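Local coordinates for uncharacterized conserved protein of COG5135 (Nostoc punctiforme, PDB 2I51) that binds flavin mononucleotide and is related to pyridoxamine 5'-phosphate oxidases, though its own reaction and substrate are not established, at residues Leu4-Gly9 and Trp178-Asn183; Trp79-Pro82 and Gln87-Met90. All coordinates share one frame; numbering follows the deposited sequence. Where two conformers were deposited one is given.

In the fold
Both contacts lie on one curled antiparallel sheet of a split-barrel flavoprotein and are bridged through the start of the chain. Contact 1 sets the turn before helix 8-17 against strand 176-182, which runs between strands 155-169 and 188-192; contact 2 joins the two strands of the hairpin 74-81 and 86-97 next to its turn. Their centres are about 14 Å apart, yet they touch: Trp7 CE3 of contact 1 lies 4.0 Å from Met90 CE of contact 2, and helix 8-17 then runs over the hairpin. Contact 2 grips the flavin mononucleotide directly through Tyr80, Gln87 and Arg89, whereas the Tyr180 side chain of contact 1 stays about 13 Å from a bound flavin.

Contact 1 of 2, residues Leu4-Gly9 and Trp178-Asn183; sequences LAPWRG and WLYHRN
An apolar, aromatic contact joins the turn that leads into helix 8-17 to strand 176-182: Pro6 and Trp7 close on Tyr180, and the centre of the contact lies about 17 Å from the centre of the chain. Its core is a T-shaped pair in which the five-membered ring of Trp7 turns its edge toward the face of Tyr180, with the planes at 77° and the centroids 5.3 Å apart. The leading atom is Trp7 CD1, 3.9 Å from Tyr180 CG. Alongside it, Trp7 CB stands over the middle of the tyrosine ring, 4.0 Å from its centroid, in a CH-pi contact almost on the ring normal. With CG between the backbone N and the carbonyl carbon (chi1 42°), the Trp7 indole swings so that its CD1 edge, as well as CB, faces Tyr180. Pro6 adds a smaller patch from the same side, coming obliquely at the CD2-CE2 rim, its CG 3.8 Å from Tyr180 CD2.

A type I turn from Ala5 to Arg8, closed by Arg8 N to Ala5 O at 3.0 Å, presents Pro6 and Trp7 together. Ala5 CB packs on one face of the indole, which also meets Trp188 edge-to-face and touches Pro162 and Val165 of strand 155-169. Behind the turn, Asn53 takes hydrogen bonds from Ala5 N and Arg8 NH1.

Since the two segments share only ring, CH-pi and apolar contacts, their attachment depends on shape and dispersion; the N-terminal turn is laid against the side chains of the sheet without extending it by backbone pairing.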
loop_
_atom_site.group_PDB
_atom_site.type_symbol
_atom_site.label_atom_id
_atom_site.label_comp_id
_atom_site.label_asym_id
_atom_site.label_seq_id
_atom_site.Cartn_x
_atom_site.Cartn_y
_atom_site.Cartn_z
ATOM N N LEU A 4 -19.526 -11.838 -14.066
ATOM C CA LEU A 4 -18.607 -11.812 -12.923
ATOM C C LEU A 4 -17.192 -12.124 -13.385
ATOM O O LEU A 4 -16.930 -13.083 -14.101
ATOM C CB LEU A 4 -19.048 -12.795 -11.815
ATOM C CG LEU A 4 -20.199 -12.341 -10.897
ATOM C CD1 LEU A 4 -20.861 -13.513 -10.140
ATOM C CD2 LEU A 4 -19.727 -11.289 -9.904
ATOM N N ALA A 5 -16.251 -11.300 -12.955
ATOM C CA ALA A 5 -14.866 -11.537 -13.292
ATOM C C ALA A 5 -14.400 -12.806 -12.601
ATOM O O ALA A 5 -14.879 -13.172 -11.520
ATOM C CB ALA A 5 -14.023 -10.331 -12.836
ATOM N N PRO A 6 -13.431 -13.510 -13.201
ATOM C CA PRO A 6 -13.049 -14.836 -12.733
ATOM C C PRO A 6 -12.327 -14.883 -11.401
ATOM O O PRO A 6 -12.151 -15.955 -10.844
ATOM C CB PRO A 6 -12.121 -15.329 -13.860
ATOM C CG PRO A 6 -11.597 -14.119 -14.478
ATOM C CD PRO A 6 -12.768 -13.181 -14.478
ATOM N N TRP A 7 -11.914 -13.731 -10.899
ATOM C CA TRP A 7 -11.268 -13.596 -9.604
ATOM C C TRP A 7 -12.255 -13.213 -8.511
ATOM O O TRP A 7 -11.868 -13.114 -7.335
ATOM C CB TRP A 7 -10.108 -12.563 -9.625
ATOM C CG TRP A 7 -10.433 -11.305 -10.395
ATOM C CD1 TRP A 7 -10.087 -11.045 -11.672
ATOM C CD2 TRP A 7 -11.211 -10.174 -9.951
ATOM N NE1 TRP A 7 -10.583 -9.844 -12.058
ATOM C CE2 TRP A 7 -11.283 -9.272 -11.039
ATOM C CE3 TRP A 7 -11.822 -9.817 -8.746
ATOM C CZ2 TRP A 7 -11.954 -8.043 -10.946
ATOM C CZ3 TRP A 7 -12.508 -8.626 -8.656
ATOM C CH2 TRP A 7 -12.578 -7.746 -9.770
ATOM N N ARG A 8 -13.534 -13.061 -8.863
ATOM C CA ARG A 8 -14.509 -12.659 -7.862
ATOM C C ARG A 8 -14.728 -13.732 -6.795
ATOM O O ARG A 8 -14.887 -13.398 -5.611
ATOM C CB ARG A 8 -15.840 -12.249 -8.484
ATOM C CG ARG A 8 -15.786 -10.915 -9.178
ATOM C CD ARG A 8 -15.828 -9.773 -8.252
ATOM N NE ARG A 8 -17.040 -9.610 -7.430
ATOM C CZ ARG A 8 -18.110 -8.913 -7.806
ATOM N NH1 ARG A 8 -18.185 -8.375 -9.012
ATOM N NH2 ARG A 8 -19.124 -8.731 -6.970
ATOM N N GLY A 9 -14.726 -14.993 -7.185
ATOM C CA GLY A 9 -14.839 -16.048 -6.207
ATOM C C GLY A 9 -13.695 -16.082 -5.223
ATOM O O GLY A 9 -13.902 -16.294 -4.014
ATOM N N TRP A 178 -1.395 -16.369 -9.473
ATOM C CA TRP A 178 -2.211 -16.324 -10.665
ATOM C C TRP A 178 -2.342 -14.901 -11.132
ATOM O O TRP A 178 -2.561 -14.004 -10.319
ATOM C CB TRP A 178 -3.602 -16.886 -10.389
ATOM C CG TRP A 178 -3.649 -18.330 -10.359
ATOM C CD1 TRP A 178 -3.412 -19.143 -9.291
ATOM C CD2 TRP A 178 -3.969 -19.194 -11.456
ATOM N NE1 TRP A 178 -3.535 -20.464 -9.671
ATOM C CE2 TRP A 178 -3.884 -20.515 -10.987
ATOM C CE3 TRP A 178 -4.321 -18.973 -12.790
ATOM C CZ2 TRP A 178 -4.150 -21.623 -11.816
ATOM C CZ3 TRP A 178 -4.577 -20.068 -13.613
ATOM C CH2 TRP A 178 -4.486 -21.373 -13.121
ATOM N N LEU A 179 -2.226 -14.696 -12.440
ATOM C CA LEU A 179 -2.401 -13.422 -13.073
ATOM C C LEU A 179 -3.643 -13.473 -13.930
ATOM O O LEU A 179 -3.837 -14.401 -14.708
ATOM C CB LEU A 179 -1.192 -13.110 -13.949
ATOM C CG LEU A 179 -1.032 -11.759 -14.586
ATOM C CD1 LEU A 179 -0.959 -10.606 -13.546
ATOM C CD2 LEU A 179 0.251 -11.845 -15.478
ATOM N N TYR A 180 -4.461 -12.447 -13.816
ATOM C CA TYR A 180 -5.681 -12.301 -14.598
ATOM C C TYR A 180 -5.560 -11.004 -15.376
ATOM O O TYR A 180 -5.163 -9.975 -14.829
ATOM C CB TYR A 180 -6.886 -12.209 -13.659
ATOM C CG TYR A 180 -7.137 -13.364 -12.735
ATOM C CD1 TYR A 180 -6.479 -13.464 -11.529
ATOM C CD2 TYR A 180 -8.063 -14.357 -13.099
ATOM C CE1 TYR A 180 -6.710 -14.501 -10.690
ATOM C CE2 TYR A 180 -8.321 -15.404 -12.250
ATOM C CZ TYR A 180 -7.643 -15.468 -11.039
ATOM O OH TYR A 180 -7.867 -16.546 -10.188
ATOM N N HIS A 181 -5.940 -11.011 -16.650
ATOM C CA HIS A 181 -5.895 -9.805 -17.479
ATOM C C HIS A 181 -7.168 -9.667 -18.323
ATOM O O HIS A 181 -7.657 -10.642 -18.844
ATOM C CB HIS A 181 -4.644 -9.831 -18.352
ATOM C CG HIS A 181 -4.499 -8.628 -19.224
ATOM N ND1 HIS A 181 -4.042 -7.413 -18.760
ATOM C CD2 HIS A 181 -4.805 -8.445 -20.530
ATOM C CE1 HIS A 181 -4.072 -6.534 -19.748
ATOM N NE2 HIS A 181 -4.518 -7.139 -20.836
ATOM N N ARG A 182 -7.670 -8.447 -18.437
ATOM C CA ARG A 182 -8.851 -8.137 -19.234
ATOM C C ARG A 182 -8.398 -7.468 -20.530
ATOM O O ARG A 182 -7.621 -6.510 -20.484
ATOM C CB ARG A 182 -9.780 -7.195 -18.474
ATOM C CG ARG A 182 -11.148 -7.166 -19.088
ATOM C CD ARG A 182 -12.063 -6.302 -18.383
ATOM N NE ARG A 182 -11.728 -4.892 -18.568
ATOM C CZ ARG A 182 -12.288 -3.923 -17.854
ATOM N NH1 ARG A 182 -13.152 -4.239 -16.903
ATOM N NH2 ARG A 182 -11.966 -2.660 -18.075
ATOM N N ASN A 183 -8.849 -7.998 -21.668
ATOM C CA ASN A 183 -8.427 -7.434 -22.951
ATOM C C ASN A 183 -9.369 -6.319 -23.390
ATOM O O ASN A 183 -10.274 -5.908 -22.642
ATOM C CB ASN A 183 -8.255 -8.555 -24.000
ATOM C CG ASN A 183 -9.561 -9.227 -24.416
ATOM O OD1 ASN A 183 -10.646 -8.741 -24.166
ATOM N ND2 ASN A 183 -9.428 -10.386 -25.064
#

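Contact 2 of 2, residues Trp79-Pro82 and Gln87-Met90; sequences WYFP and QFRM. With FMN (flavin mononucleotide), chain P.
Trp79 and Phe88 form the antiparallel hydrogen-bonded pair of a beta hairpin that carries part of the flavin pocket. Trp79 N gives to Phe88 O at 2.8 Å, and Phe88 N returns a straighter bond to Trp79 O at 2.9 Å, in the carbonyl plane. Trp79 O also receives a CA-H...O contact from Gln87, which faces Tyr80 as the non-hydrogen-bonded pair.

Aromatic contacts fill the face bearing Trp79 and Phe88. Phe81 CE2 comes within 3.6 Å of Phe88 CD1, the rings meeting obliquely at 79°, while Phe81 CZ leans over the rim of one face of the Trp79 indole.

The face of Tyr80, Gln87 and Arg89 meets the cofactor, which Arg41, Thr59 and Lys65 of the second subunit also bind, placing it between subunits. Tyr80 CD1 packs 3.7 Å from flavin methyl C8M. Gln87 runs out straight, its CG opposite the backbone N (chi1 171°), to the ribityl chain, where NE2 donates to O2' at 3.0 Å; its OE1 is hydrogen-bonded to Thr42 OG1 of the second subunit. Shortened to an alanine, this side chain loses its amide, and O2' and the threonine would probably each be left without this partner. Arg89 bends at chi3 and offers NH1 to phosphate O3P at 3.1 Å, with a weak second bond from NH2, which also forms a salt bridge with Glu76.

Helix 8-17 covers the aromatic face, Ile11 touching Trp79, Phe88 and Met90, a selenomethionine. Strand 155-169 continues the sheet beyond strand 86-97, pairing with Gln87 and Arg89, and the second subunit packs against Tyr80 and Pro82.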
loop_
_atom_site.group_PDB
_atom_site.type_symbol
_atom_site.label_atom_id
_atom_site.label_comp_id
_atom_site.label_asym_id
_atom_site.label_seq_id
_atom_site.Cartn_x
_atom_site.Cartn_y
_atom_site.Cartn_z
ATOM N N TRP A 79 -3.841 -5.547 -1.513
ATOM C CA TRP A 79 -4.800 -5.985 -0.481
ATOM C C TRP A 79 -4.294 -7.286 0.126
ATOM O O TRP A 79 -4.224 -8.311 -0.567
ATOM C CB TRP A 79 -6.123 -6.171 -1.121
ATOM C CG TRP A 79 -7.320 -6.325 -0.196
ATOM C CD1 TRP A 79 -7.358 -6.334 1.176
ATOM C CD2 TRP A 79 -8.683 -6.366 -0.647
ATOM N NE1 TRP A 79 -8.689 -6.364 1.596
ATOM C CE2 TRP A 79 -9.500 -6.360 0.506
ATOM C CE3 TRP A 79 -9.286 -6.317 -1.899
ATOM C CZ2 TRP A 79 -10.907 -6.367 0.416
ATOM C CZ3 TRP A 79 -10.648 -6.401 -1.992
ATOM C CH2 TRP A 79 -11.427 -6.399 -0.846
ATOM N N TYR A 80 -3.907 -7.235 1.388
ATOM C CA TYR A 80 -3.381 -8.373 2.094
ATOM C C TYR A 80 -4.382 -8.871 3.122
ATOM O O TYR A 80 -4.955 -8.080 3.921
ATOM C CB TYR A 80 -2.011 -8.057 2.781
ATOM C CG TYR A 80 -1.449 -9.223 3.505
ATOM C CD1 TYR A 80 -1.043 -10.349 2.795
ATOM C CD2 TYR A 80 -1.394 -9.289 4.892
ATOM C CE1 TYR A 80 -0.597 -11.490 3.422
ATOM C CE2 TYR A 80 -0.931 -10.443 5.542
ATOM C CZ TYR A 80 -0.505 -11.546 4.800
ATOM O OH TYR A 80 -0.078 -12.682 5.402
ATOM N N PHE A 81 -4.607 -10.182 3.122
ATOM C CA PHE A 81 -5.569 -10.863 3.991
ATOM C C PHE A 81 -4.802 -11.672 5.013
ATOM O O PHE A 81 -4.228 -12.689 4.705
ATOM C CB PHE A 81 -6.451 -11.775 3.142
ATOM C CG PHE A 81 -7.478 -11.036 2.346
ATOM C CD1 PHE A 81 -8.698 -10.734 2.877
ATOM C CD2 PHE A 81 -7.199 -10.608 1.056
ATOM C CE1 PHE A 81 -9.682 -10.047 2.115
ATOM C CE2 PHE A 81 -8.122 -9.905 0.309
ATOM C CZ PHE A 81 -9.378 -9.649 0.813
ATOM N N PRO A 82 -4.758 -11.181 6.268
ATOM C CA PRO A 82 -3.838 -11.774 7.213
ATOM C C PRO A 82 -4.129 -13.157 7.728
ATOM O O PRO A 82 -3.194 -13.886 8.057
ATOM C CB PRO A 82 -3.795 -10.748 8.362
ATOM C CG PRO A 82 -4.301 -9.559 7.866
ATOM C CD PRO A 82 -5.349 -9.940 6.785
ATOM N N GLN A 87 -2.526 -12.246 -1.025
ATOM C CA GLN A 87 -2.462 -10.900 -1.470
ATOM C C GLN A 87 -3.130 -10.787 -2.831
ATOM O O GLN A 87 -2.944 -11.666 -3.674
ATOM C CB GLN A 87 -1.005 -10.485 -1.604
ATOM C CG GLN A 87 -0.725 -9.131 -2.266
ATOM C CD GLN A 87 0.742 -8.821 -2.317
ATOM O OE1 GLN A 87 1.224 -8.035 -1.493
ATOM N NE2 GLN A 87 1.445 -9.412 -3.247
ATOM N N PHE A 88 -3.928 -9.734 -3.020
ATOM C CA PHE A 88 -4.438 -9.354 -4.326
ATOM C C PHE A 88 -3.878 -7.986 -4.696
ATOM O O PHE A 88 -4.002 -7.014 -3.937
ATOM C CB PHE A 88 -5.954 -9.289 -4.367
ATOM C CG PHE A 88 -6.646 -10.567 -4.095
ATOM C CD1 PHE A 88 -6.758 -11.073 -2.820
ATOM C CD2 PHE A 88 -7.196 -11.287 -5.164
ATOM C CE1 PHE A 88 -7.443 -12.288 -2.569
ATOM C CE2 PHE A 88 -7.891 -12.487 -4.911
ATOM C CZ PHE A 88 -8.024 -12.963 -3.608
ATOM N N ARG A 89 -3.287 -7.908 -5.858
ATOM C CA ARG A 89 -2.881 -6.634 -6.447
ATOM C C ARG A 89 -3.810 -6.398 -7.609
ATOM O O ARG A 89 -4.025 -7.318 -8.397
ATOM C CB ARG A 89 -1.424 -6.671 -6.912
ATOM C CG ARG A 89 -0.469 -6.794 -5.773
ATOM C CD ARG A 89 0.943 -7.129 -6.260
ATOM N NE ARG A 89 1.464 -6.050 -7.114
ATOM C CZ ARG A 89 2.663 -6.049 -7.699
ATOM N NH1 ARG A 89 3.372 -7.116 -7.614
ATOM N NH2 ARG A 89 3.071 -4.996 -8.422
HETATM N N MSE A 90 -4.434 -5.250 -7.690
HETATM C CA MSE A 90 -5.414 -4.985 -8.729
HETATM C C MSE A 90 -5.171 -3.613 -9.307
HETATM O O MSE A 90 -5.156 -2.617 -8.592
HETATM C CB MSE A 90 -6.841 -5.066 -8.209
HETATM C CG MSE A 90 -7.218 -6.387 -7.613
HETATM SE SE MSE A 90 -9.115 -6.325 -7.323
HETATM C CE MSE A 90 -9.333 -7.914 -6.227
HETATM N N1 FMN P . 8.437 -9.700 -2.092
HETATM C C2 FMN P . 9.733 -9.245 -1.903
HETATM O O2 FMN P . 10.452 -8.965 -2.869
HETATM N N3 FMN P . 10.209 -9.049 -0.642
HETATM C C4 FMN P . 9.517 -9.341 0.509
HETATM O O4 FMN P . 9.936 -9.037 1.632
HETATM C C4A FMN P . 8.217 -9.809 0.339
HETATM N N5 FMN P . 7.457 -10.128 1.463
HETATM C C5A FMN P . 6.106 -10.415 1.263
HETATM C C6 FMN P . 5.284 -10.605 2.363
HETATM C C7 FMN P . 3.927 -10.923 2.217
HETATM C C7M FMN P . 3.030 -10.987 3.441
HETATM C C8 FMN P . 3.396 -11.050 0.943
HETATM C C8M FMN P . 1.878 -11.157 0.745
HETATM C C9 FMN P . 4.214 -10.897 -0.155
HETATM C C9A FMN P . 5.582 -10.579 -0.025
HETATM N N10 FMN P . 6.418 -10.440 -1.144
HETATM C C10 FMN P . 7.719 -9.967 -0.972
HETATM C "C1'" FMN P . 5.959 -10.698 -2.542
HETATM C "C2'" FMN P . 5.565 -9.382 -3.175
HETATM O "O2'" FMN P . 4.335 -8.856 -2.599
HETATM C "C3'" FMN P . 5.441 -9.505 -4.704
HETATM O "O3'" FMN P . 4.530 -10.569 -5.038
HETATM C "C4'" FMN P . 6.804 -9.851 -5.278
HETATM O "O4'" FMN P . 7.883 -9.142 -4.669
HETATM C "C5'" FMN P . 6.769 -9.465 -6.740
HETATM O "O5'" FMN P . 6.569 -8.082 -6.882
HETATM P P FMN P . 6.956 -7.263 -8.186
HETATM O O1P FMN P . 8.457 -7.131 -8.227
HETATM O O2P FMN P . 6.454 -8.168 -9.309
HETATM O O3P FMN P . 6.254 -5.960 -8.118
#